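2-C-methyl-D-erythritol 2,4-cyclodiphosphate synthase (Thermus thermophilus, PDB 1IV3) catalyses the divalent-metal-dependent cyclisation of 4-diphosphocytidyl-2-C-methyl-D-erythritol 2-phosphate to 2-C-methyl-D-erythritol 2,4-cyclodiphosphate, releasing CMP in the non-mevalonate route to isoprenoids. Local coordinates at residues A[3-8]-A[143-148]; A[96-101]-A[127-132]; A[75-80]-A[117-122]; A[21-26]-A[113-118]. The protein carries 3 engineered substitutions. One frame throughout, in Å; residues are numbered along the deposited sequence.

Interaction 1: A[3-8]-A[143-148]; sequences IGYGED and QARAVV. With MG (magnesium ion), chain G.
Gly4 with Val148, Gly6 with Ala146 and Asp8 with Ala144 form three doubly hydrogen-bonded pairs, the ladder of two antiparallel strands in the central sheet of the IspF fold. The bond from Ala146 N to Gly6 O measures 2.8 Å. At one end, Asp8 OD2 binds the magnesium ion at 1.9 Å; a water, His10 and His42 also bind this metal, while Asp8 OD1 makes a salt bridge to Lys132 of the second subunit.

Glu7 and Arg145 face each other in a non-hydrogen-bonded pair. Arg145 NE gives Glu7 OE1 a weak, bent bond of 3.2 Å, with carboxylate and guanidinium planes turned 62° apart. The stronger bridges leave the chain: Glu7 OE1 meets Arg145 of the second subunit, and Arg145 NH1 meets Glu7 of the third. A leucine in place of Arg145 would probably leave two carboxylates short of a charge partner at the trimer interface.

Tyr5 lies alongside Arg145, its ring only 16° from the guanidinium plane and its OH 3.4 Å from Arg145 CD. Val147 uses both branches. With its CG2 beside the backbone N, that methyl reaches the edge of the Tyr5 ring, 3.5 Å from CD1; its CG1 presses tightly on Ile3 CD1, at 3.3 Å.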
# COMPACT_ATOMS: atom_id res chain seq x y z
N ILE A 3 -3.52 3.53 -13.42
CA ILE A 3 -3.61 2.97 -12.08
C ILE A 3 -3.65 4.11 -11.06
O ILE A 3 -3.10 5.17 -11.35
CB ILE A 3 -2.45 2.02 -11.74
CG1 ILE A 3 -2.59 1.43 -10.33
CG2 ILE A 3 -1.10 2.68 -11.87
CD1 ILE A 3 -1.98 0.07 -10.15
N GLY A 4 -4.30 3.86 -9.93
CA GLY A 4 -4.30 4.91 -8.91
C GLY A 4 -4.18 4.25 -7.53
O GLY A 4 -4.72 3.16 -7.35
N TYR A 5 -3.47 4.91 -6.61
CA TYR A 5 -3.30 4.35 -5.28
C TYR A 5 -3.72 5.39 -4.26
O TYR A 5 -3.30 6.54 -4.39
CB TYR A 5 -1.83 3.94 -5.11
CG TYR A 5 -1.54 3.34 -3.76
CD1 TYR A 5 -2.07 2.08 -3.45
CD2 TYR A 5 -0.76 4.03 -2.85
CE1 TYR A 5 -1.79 1.53 -2.20
CE2 TYR A 5 -0.49 3.48 -1.60
CZ TYR A 5 -1.02 2.24 -1.30
OH TYR A 5 -0.75 1.69 -0.06
N GLY A 6 -4.49 5.05 -3.24
CA GLY A 6 -4.81 6.02 -2.20
C GLY A 6 -4.95 5.32 -0.85
O GLY A 6 -5.11 4.11 -0.75
N GLU A 7 -4.86 6.16 0.18
CA GLU A 7 -4.87 5.75 1.56
C GLU A 7 -5.70 6.73 2.38
O GLU A 7 -5.82 7.90 2.02
CB GLU A 7 -3.48 5.75 2.18
CG GLU A 7 -2.42 4.88 1.54
CD GLU A 7 -1.15 4.93 2.42
OE1 GLU A 7 -1.33 5.03 3.66
OE2 GLU A 7 -0.04 4.87 1.92
N ASP A 8 -6.24 6.23 3.47
CA ASP A 8 -6.89 7.09 4.47
C ASP A 8 -6.82 6.40 5.83
O ASP A 8 -6.80 5.17 5.95
CB ASP A 8 -8.35 7.36 4.14
CG ASP A 8 -8.91 8.51 4.97
OD1 ASP A 8 -8.11 9.33 5.45
OD2 ASP A 8 -10.13 8.46 5.22
N GLN A 143 -7.94 2.02 9.08
CA GLN A 143 -7.06 2.40 7.98
C GLN A 143 -7.61 1.81 6.68
O GLN A 143 -8.17 0.71 6.73
CB GLN A 143 -5.64 1.91 8.18
CG GLN A 143 -5.02 2.32 9.51
CD GLN A 143 -3.76 1.54 9.84
OE1 GLN A 143 -3.71 0.69 10.73
NE2 GLN A 143 -2.69 1.84 9.11
N ALA A 144 -7.47 2.51 5.56
CA ALA A 144 -7.84 1.92 4.28
C ALA A 144 -6.71 2.19 3.29
O ALA A 144 -6.16 3.29 3.34
CB ALA A 144 -9.13 2.50 3.72
N ARG A 145 -6.42 1.22 2.43
CA ARG A 145 -5.52 1.47 1.30
C ARG A 145 -6.15 0.83 0.08
O ARG A 145 -6.69 -0.28 0.19
CB ARG A 145 -4.12 0.93 1.57
CG ARG A 145 -3.52 1.48 2.87
CD ARG A 145 -2.06 1.06 3.02
NE ARG A 145 -1.47 1.83 4.13
CZ ARG A 145 -1.59 1.38 5.38
NH1 ARG A 145 -2.23 0.23 5.59
NH2 ARG A 145 -1.07 2.07 6.38
N ALA A 146 -6.12 1.56 -1.04
CA ALA A 146 -6.85 1.15 -2.22
C ALA A 146 -6.04 1.31 -3.51
O ALA A 146 -5.33 2.31 -3.60
CB ALA A 146 -8.14 1.96 -2.41
N VAL A 147 -6.20 0.36 -4.43
CA VAL A 147 -5.66 0.52 -5.79
C VAL A 147 -6.84 0.47 -6.76
O VAL A 147 -7.74 -0.38 -6.61
CB VAL A 147 -4.64 -0.57 -6.15
CG1 VAL A 147 -3.94 -0.32 -7.47
CG2 VAL A 147 -3.56 -0.66 -5.07
N VAL A 148 -6.86 1.36 -7.73
CA VAL A 148 -7.90 1.24 -8.75
C VAL A 148 -7.23 1.06 -10.11
O VAL A 148 -6.08 1.49 -10.35
CB VAL A 148 -8.84 2.46 -8.81
CG1 VAL A 148 -9.66 2.60 -7.53
CG2 VAL A 148 -8.03 3.72 -9.07
MG MG G . -10.65 10.25 5.64
O HOH W 1 -9.60 12.33 5.46

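Interaction 2: A[96-101]-A[127-132]; sequences LVLTLD and IGLTFK
Strands 96-99 and 127-132 run parallel, their axes 24° apart, and five backbone hydrogen bonds join the segments, beginning with Leu96 N to Gly128 O at 2.7 Å and finishing with Leu100 N to Lys132 O at 2.9 Å. On one face of the sheet one methyl of Leu129, CD1, touches both neighbours, 3.8 Å from Leu98 CG and 3.9 Å from Leu96 CG. The Phe131 ring stands further along this face, with Leu98 CD1 approaching it obliquely.

On the other face Val97 touches two residues of the other strand, one with each methyl. Its CG2 comes within 3.4 Å of Thr130 OG1, while CG1 lies 3.8 Å from Lys132 CG. Lys132 is bent at chi2 (-73°) and again at chi3, which carries its amine away from strand 96-99 to Asp8 of the third subunit; the nearest atom of the Lys132 side chain is about 4 Å from a bound magnesium ion.

Helix 109-120 connects the two strands in a beta-alpha-beta crossover. The C-terminal ends of the strands and the residues just beyond supply Leu100, Asp101, Phe131 and Lys132 to the substrate site, which the link to Asp8 places where subunits meet.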
# COMPACT_ATOMS: atom_id res chain seq x y z
N LEU A 96 -9.15 -3.11 -2.29
CA LEU A 96 -8.72 -2.33 -1.12
C LEU A 96 -8.74 -3.16 0.15
O LEU A 96 -9.45 -4.16 0.22
CB LEU A 96 -9.61 -1.11 -0.92
CG LEU A 96 -11.05 -1.41 -0.50
CD1 LEU A 96 -11.72 -0.17 0.09
CD2 LEU A 96 -11.86 -1.90 -1.69
N VAL A 97 -7.95 -2.67 1.11
CA VAL A 97 -7.87 -3.32 2.41
C VAL A 97 -8.32 -2.33 3.49
O VAL A 97 -7.86 -1.19 3.52
CB VAL A 97 -6.43 -3.73 2.75
CG1 VAL A 97 -6.34 -4.48 4.06
CG2 VAL A 97 -5.86 -4.59 1.62
N LEU A 98 -9.21 -2.83 4.34
CA LEU A 98 -9.61 -2.11 5.53
C LEU A 98 -9.00 -2.79 6.76
O LEU A 98 -9.15 -4.01 6.90
CB LEU A 98 -11.11 -2.08 5.69
CG LEU A 98 -11.87 -1.62 4.46
CD1 LEU A 98 -13.35 -1.48 4.82
CD2 LEU A 98 -11.31 -0.31 3.91
N THR A 99 -8.37 -1.95 7.58
CA THR A 99 -7.70 -2.44 8.78
C THR A 99 -8.26 -1.74 10.01
O THR A 99 -8.28 -0.51 10.08
CB THR A 99 -6.18 -2.20 8.68
OG1 THR A 99 -5.68 -2.84 7.50
CG2 THR A 99 -5.47 -2.81 9.87
N LEU A 100 -8.73 -2.53 10.96
CA LEU A 100 -9.21 -2.01 12.24
C LEU A 100 -9.40 -3.18 13.21
O LEU A 100 -9.70 -4.30 12.78
CB LEU A 100 -10.50 -1.21 12.07
CG LEU A 100 -11.81 -1.95 11.83
CD1 LEU A 100 -12.98 -0.98 11.70
CD2 LEU A 100 -11.73 -2.83 10.60
N ASP A 101 -9.18 -2.92 14.50
CA ASP A 101 -9.23 -4.03 15.46
C ASP A 101 -10.65 -4.36 15.87
O ASP A 101 -10.93 -5.49 16.27
CB ASP A 101 -8.34 -3.68 16.67
CG ASP A 101 -6.89 -3.56 16.27
OD1 ASP A 101 -6.57 -3.44 15.07
OD2 ASP A 101 -6.00 -3.60 17.16
N ILE A 127 -14.72 -6.07 -7.48
CA ILE A 127 -14.61 -5.38 -6.19
C ILE A 127 -13.78 -6.27 -5.26
O ILE A 127 -14.26 -7.33 -4.84
CB ILE A 127 -15.95 -5.05 -5.52
CG1 ILE A 127 -16.85 -4.10 -6.31
CG2 ILE A 127 -15.71 -4.50 -4.11
CD1 ILE A 127 -16.20 -2.73 -6.45
N GLY A 128 -12.54 -5.87 -4.96
CA GLY A 128 -11.71 -6.73 -4.13
C GLY A 128 -11.57 -6.11 -2.75
O GLY A 128 -10.69 -5.28 -2.56
N LEU A 129 -12.43 -6.48 -1.82
CA LEU A 129 -12.43 -5.92 -0.48
C LEU A 129 -11.88 -6.95 0.49
O LEU A 129 -12.43 -8.06 0.53
CB LEU A 129 -13.87 -5.51 -0.13
CG LEU A 129 -14.10 -5.06 1.32
CD1 LEU A 129 -13.21 -3.88 1.69
CD2 LEU A 129 -15.58 -4.69 1.53
N THR A 130 -10.81 -6.65 1.24
CA THR A 130 -10.36 -7.60 2.26
C THR A 130 -10.27 -6.86 3.59
O THR A 130 -10.11 -5.64 3.60
CB THR A 130 -8.98 -8.21 1.95
OG1 THR A 130 -8.01 -7.16 1.82
CG2 THR A 130 -9.01 -8.94 0.62
N PHE A 131 -10.36 -7.61 4.70
CA PHE A 131 -10.43 -7.06 6.04
C PHE A 131 -9.27 -7.59 6.89
O PHE A 131 -8.97 -8.78 6.79
CB PHE A 131 -11.73 -7.48 6.74
CG PHE A 131 -13.01 -7.14 6.00
CD1 PHE A 131 -13.19 -5.94 5.34
CD2 PHE A 131 -14.05 -8.06 5.98
CE1 PHE A 131 -14.38 -5.69 4.69
CE2 PHE A 131 -15.23 -7.81 5.35
CZ PHE A 131 -15.42 -6.60 4.68
N LYS A 132 -8.70 -6.70 7.68
CA LYS A 132 -7.61 -7.04 8.57
C LYS A 132 -7.81 -6.31 9.90
O LYS A 132 -8.49 -5.29 9.98
CB LYS A 132 -6.23 -6.65 8.04
CG LYS A 132 -5.91 -7.16 6.66
CD LYS A 132 -5.63 -8.65 6.60
CE LYS A 132 -4.58 -9.08 7.61
NZ LYS A 132 -4.37 -10.56 7.54
O HOH W 2 -7.95 -6.22 -0.92

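Interaction 3: A[75-80]-A[117-122]; sequences VFLREA and SRLMRL. Engineered in segment 117-122: Met120 (natural residue Leu).
Arg78 reaches from helix 73-86 toward Leu119 on helix 109-120, and their CA atoms, 7.6 Å apart, are the closest CA pair of the two segments. From CB the chain sets off with CG beside the backbone N (chi1 -59°) and then runs extended through CD to NE. NE and NH2 both have hydrogen-bond partners beside the segments, NE in a salt bridge with Glu74 of its own helix. NH2 also approaches the other helix, 4.0 Å from Leu119 CA. Leu119 O lies over one face of the guanidinium, 4.1 Å above its plane and offset toward the rim. This carbonyl is buried here with no hydrogen-bond partner in the model; the nearby positive charge probably eases that cost. Arg118 brings a like charge close, with its NH1 4.7 Å from Arg78 NH2, and both arginines lie at the exposed margin of the contact.

Deeper in, the packing is apolar. Leu77 points toward the facing helix, and its side chain crosses those of Leu119 and Met120 at about a right angle, touching through CD2, which is 4.1 Å from Leu119 CB and 4.2 Å from CG of the engineered Met120.

The segment 117-122 finishes in a Schellman motif: Leu122 N bonds back to Ser117 O at 3.0 Å, Arg121 takes positive phi, and its N makes a weak bond to Arg118 O. Ser117 OG adds a bond of 2.7 Å to Leu122 O. The contact joins two helices of this alpha/beta fold, both of which also lean on helix 39-50.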
# COMPACT_ATOMS: atom_id res chain seq x y z
N VAL A 75 -20.55 11.32 -1.91
CA VAL A 75 -20.68 12.44 -2.83
C VAL A 75 -19.34 12.83 -3.44
O VAL A 75 -19.24 13.25 -4.60
CB VAL A 75 -21.28 13.65 -2.09
CG1 VAL A 75 -21.10 14.93 -2.89
CG2 VAL A 75 -22.76 13.36 -1.80
N PHE A 76 -18.29 12.71 -2.64
CA PHE A 76 -16.94 12.97 -3.11
C PHE A 76 -16.54 11.89 -4.10
O PHE A 76 -15.96 12.18 -5.14
CB PHE A 76 -15.93 13.00 -1.97
CG PHE A 76 -16.36 13.95 -0.86
CD1 PHE A 76 -17.15 15.05 -1.16
CD2 PHE A 76 -15.95 13.72 0.44
CE1 PHE A 76 -17.55 15.90 -0.14
CE2 PHE A 76 -16.35 14.57 1.46
CZ PHE A 76 -17.15 15.67 1.16
N LEU A 77 -16.83 10.64 -3.76
CA LEU A 77 -16.44 9.55 -4.65
C LEU A 77 -17.09 9.70 -6.01
O LEU A 77 -16.46 9.57 -7.06
CB LEU A 77 -16.83 8.20 -4.01
CG LEU A 77 -16.55 7.02 -4.97
CD1 LEU A 77 -15.14 6.50 -4.70
CD2 LEU A 77 -17.63 5.97 -4.80
N ARG A 78 -18.40 10.00 -6.00
CA ARG A 78 -19.10 10.22 -7.27
C ARG A 78 -18.56 11.42 -8.04
O ARG A 78 -18.51 11.41 -9.27
CB ARG A 78 -20.60 10.40 -6.99
CG ARG A 78 -21.21 9.19 -6.29
CD ARG A 78 -22.72 9.16 -6.47
NE ARG A 78 -23.32 7.88 -6.07
CZ ARG A 78 -23.78 7.01 -6.97
NH1 ARG A 78 -23.69 7.31 -8.25
NH2 ARG A 78 -24.32 5.86 -6.59
N GLU A 79 -18.17 12.49 -7.36
CA GLU A 79 -17.59 13.60 -8.12
C GLU A 79 -16.27 13.19 -8.76
O GLU A 79 -15.95 13.53 -9.90
CB GLU A 79 -17.43 14.80 -7.19
CG GLU A 79 -16.82 16.05 -7.77
CD GLU A 79 -17.57 16.67 -8.93
OE1 GLU A 79 -18.68 16.23 -9.33
OE2 GLU A 79 -17.03 17.66 -9.47
N ALA A 80 -15.45 12.42 -8.01
CA ALA A 80 -14.20 11.98 -8.62
C ALA A 80 -14.50 11.11 -9.81
O ALA A 80 -13.83 11.15 -10.84
CB ALA A 80 -13.33 11.22 -7.61
N SER A 117 -19.99 -2.03 -5.15
CA SER A 117 -20.37 -2.42 -6.50
C SER A 117 -21.36 -1.44 -7.12
O SER A 117 -21.24 -1.06 -8.28
CB SER A 117 -20.96 -3.83 -6.47
OG SER A 117 -21.61 -4.19 -7.67
N ARG A 118 -22.34 -1.04 -6.30
CA ARG A 118 -23.41 -0.13 -6.74
C ARG A 118 -22.85 1.27 -6.98
O ARG A 118 -23.11 1.92 -7.98
CB ARG A 118 -24.53 -0.03 -5.71
CG ARG A 118 -25.75 0.77 -6.16
CD ARG A 118 -26.93 0.53 -5.19
NE ARG A 118 -26.53 1.13 -3.92
CZ ARG A 118 -26.81 2.41 -3.65
NH1 ARG A 118 -27.48 3.13 -4.53
NH2 ARG A 118 -26.40 2.89 -2.49
N LEU A 119 -22.05 1.72 -6.02
CA LEU A 119 -21.50 3.07 -6.09
C LEU A 119 -20.55 3.25 -7.25
O LEU A 119 -20.52 4.30 -7.90
CB LEU A 119 -20.77 3.35 -4.76
CG LEU A 119 -21.63 4.01 -3.68
CD1 LEU A 119 -22.90 3.20 -3.45
CD2 LEU A 119 -20.87 4.17 -2.38
N MET A 120 -19.71 2.25 -7.52
CA MET A 120 -18.67 2.39 -8.53
C MET A 120 -19.11 1.75 -9.84
O MET A 120 -18.39 1.78 -10.83
CB MET A 120 -17.35 1.79 -7.99
CG MET A 120 -16.51 2.79 -7.22
SD MET A 120 -14.95 2.14 -6.52
CE MET A 120 -15.50 0.73 -5.74
N ARG A 121 -20.31 1.17 -9.82
CA ARG A 121 -20.89 0.51 -10.98
C ARG A 121 -19.94 -0.55 -11.51
O ARG A 121 -19.65 -0.62 -12.72
CB ARG A 121 -21.23 1.53 -12.07
CG ARG A 121 -22.24 2.58 -11.60
CD ARG A 121 -22.75 3.32 -12.85
NE ARG A 121 -21.76 4.31 -13.27
CZ ARG A 121 -20.72 4.09 -14.07
NH1 ARG A 121 -20.47 2.90 -14.59
NH2 ARG A 121 -19.89 5.09 -14.37
N LEU A 122 -19.43 -1.38 -10.59
CA LEU A 122 -18.54 -2.44 -11.05
C LEU A 122 -19.14 -3.78 -10.69
O LEU A 122 -19.83 -3.89 -9.68
CB LEU A 122 -17.17 -2.30 -10.38
CG LEU A 122 -16.21 -1.22 -10.85
CD1 LEU A 122 -14.96 -1.25 -9.96
CD2 LEU A 122 -15.85 -1.38 -12.32

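Interaction 4: A[21-26]-A[113-118]; sequences CGLLIP and VDSLSR
Cys21 and Ser115 join the tip of a beta-hairpin to helix 109-120. The hairpin pairs strands 18-20 and 23-25 through a tight turn in which Cys21 and Gly22 both have positive phi (60° and 92°), the conformation of a type I' turn; at Gly22 a side chain would jam against the preceding carbonyl.

One hydrogen bond crosses the contact. Ser115 OG donates to Cys21 O at 2.7 Å, meeting the carbonyl nearly head-on, and it is swung there because OG stands opposite the backbone N (chi1 178°). Asp38 also holds the turn, accepting hydrogen bonds from the backbone N of Cys21 and of Gly22.

The rest is van der Waals contact. Leu23 lies over the serine, with CD2 3.6 Å from Ser115 OG and 3.9 Å from Ser115 CB, and it leans on Ala111 and Leu112 of the same helix. Cutting Leu23 back to an alanine removes the methyl that lies against Ser115 OG and is likely to leave a gap beside the serine. Cys21 packs against Leu116, which bears on it with its branched end: Leu116 CD2 is 3.8 Å from Cys21 CB, and Leu116 CG is 3.9 Å from the sulfur, SG.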
# COMPACT_ATOMS: atom_id res chain seq x y z
N CYS A 21 -17.44 2.23 3.44
CA CYS A 21 -17.98 1.85 2.14
C CYS A 21 -19.37 2.43 1.89
O CYS A 21 -20.13 1.88 1.10
CB CYS A 21 -18.06 0.32 2.02
SG CYS A 21 -16.43 -0.48 2.04
N GLY A 22 -19.69 3.53 2.54
CA GLY A 22 -20.93 4.25 2.33
C GLY A 22 -22.01 3.79 3.29
O GLY A 22 -23.09 4.39 3.26
N LEU A 23 -21.74 2.78 4.11
CA LEU A 23 -22.77 2.30 5.04
C LEU A 23 -22.50 2.59 6.51
O LEU A 23 -21.34 2.64 6.96
CB LEU A 23 -22.84 0.77 4.94
CG LEU A 23 -22.98 0.17 3.55
CD1 LEU A 23 -23.09 -1.35 3.68
CD2 LEU A 23 -24.18 0.77 2.82
N LEU A 24 -23.59 2.71 7.26
CA LEU A 24 -23.51 2.71 8.72
C LEU A 24 -23.17 1.33 9.26
O LEU A 24 -23.86 0.35 9.03
CB LEU A 24 -24.84 3.20 9.31
CG LEU A 24 -24.77 4.09 10.55
CD1 LEU A 24 -26.08 4.01 11.33
CD2 LEU A 24 -23.61 3.75 11.45
N ILE A 25 -22.09 1.20 10.03
CA ILE A 25 -21.77 -0.10 10.59
C ILE A 25 -21.90 -0.12 12.12
O ILE A 25 -21.20 0.63 12.82
CB ILE A 25 -20.34 -0.50 10.21
CG1 ILE A 25 -20.15 -0.51 8.69
CG2 ILE A 25 -19.98 -1.84 10.82
CD1 ILE A 25 -21.14 -1.47 8.05
N PRO A 26 -22.77 -0.99 12.61
CA PRO A 26 -22.99 -1.09 14.07
C PRO A 26 -21.65 -1.34 14.75
O PRO A 26 -20.95 -2.27 14.35
CB PRO A 26 -23.94 -2.27 14.20
CG PRO A 26 -24.66 -2.30 12.88
CD PRO A 26 -23.59 -1.98 11.88
N VAL A 113 -19.53 -5.00 0.16
CA VAL A 113 -19.20 -5.23 -1.25
C VAL A 113 -20.32 -4.79 -2.18
O VAL A 113 -20.11 -4.19 -3.24
CB VAL A 113 -18.86 -6.70 -1.51
CG1 VAL A 113 -18.68 -6.97 -2.99
CG2 VAL A 113 -17.60 -7.02 -0.70
N ASP A 114 -21.56 -5.08 -1.79
CA ASP A 114 -22.68 -4.66 -2.63
C ASP A 114 -22.69 -3.14 -2.78
O ASP A 114 -23.00 -2.62 -3.82
CB ASP A 114 -24.01 -5.07 -2.01
CG ASP A 114 -24.33 -6.54 -2.18
OD1 ASP A 114 -23.60 -7.25 -2.90
OD2 ASP A 114 -25.35 -6.94 -1.58
N SER A 115 -22.37 -2.44 -1.70
CA SER A 115 -22.42 -0.97 -1.75
C SER A 115 -21.34 -0.48 -2.68
O SER A 115 -21.53 0.36 -3.55
CB SER A 115 -22.30 -0.44 -0.32
OG SER A 115 -22.29 0.97 -0.26
N LEU A 116 -20.12 -1.03 -2.54
CA LEU A 116 -19.06 -0.57 -3.45
C LEU A 116 -19.41 -0.86 -4.90
O LEU A 116 -19.14 -0.06 -5.80
CB LEU A 116 -17.75 -1.27 -3.09
CG LEU A 116 -17.10 -0.87 -1.76
CD1 LEU A 116 -15.72 -1.52 -1.65
CD2 LEU A 116 -17.00 0.65 -1.65
N SER A 117 -19.99 -2.03 -5.15
CA SER A 117 -20.37 -2.42 -6.50
C SER A 117 -21.36 -1.44 -7.12
O SER A 117 -21.24 -1.06 -8.28
CB SER A 117 -20.96 -3.83 -6.47
OG SER A 117 -21.61 -4.19 -7.67
N ARG A 118 -22.34 -1.04 -6.30
CA ARG A 118 -23.41 -0.13 -6.74
C ARG A 118 -22.85 1.27 -6.98
O ARG A 118 -23.11 1.92 -7.98
CB ARG A 118 -24.53 -0.03 -5.71
CG ARG A 118 -25.75 0.77 -6.16
CD ARG A 118 -26.93 0.53 -5.19
NE ARG A 118 -26.53 1.13 -3.92
CZ ARG A 118 -26.81 2.41 -3.65
NH1 ARG A 118 -27.48 3.13 -4.53
NH2 ARG A 118 -26.40 2.89 -2.49

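In the fold
From the N terminus, segment 3-8, on strand 3-14, opens the widest loop, which interaction 1 closes when 143-148 returns beside it; the other three contacts all fall within that span. Next comes segment 21-26, the turn and second strand of the hairpin, which waits for 113-118 in interaction 4, then helix segment 75-80, which meets 117-122 in interaction 3. These two end on helix 109-120 and share Ser117 and Arg118. Interaction 2 crosses both, because 96-101 precedes that helix and 127-132 follows it. Interactions 1 and 2 join edge to edge through strands 141-150 and 91-99, giving one sheet. Ile127 ties that sheet to helix 109-120, touching Leu116 and Met120, and so to the hairpin and helix 73-86.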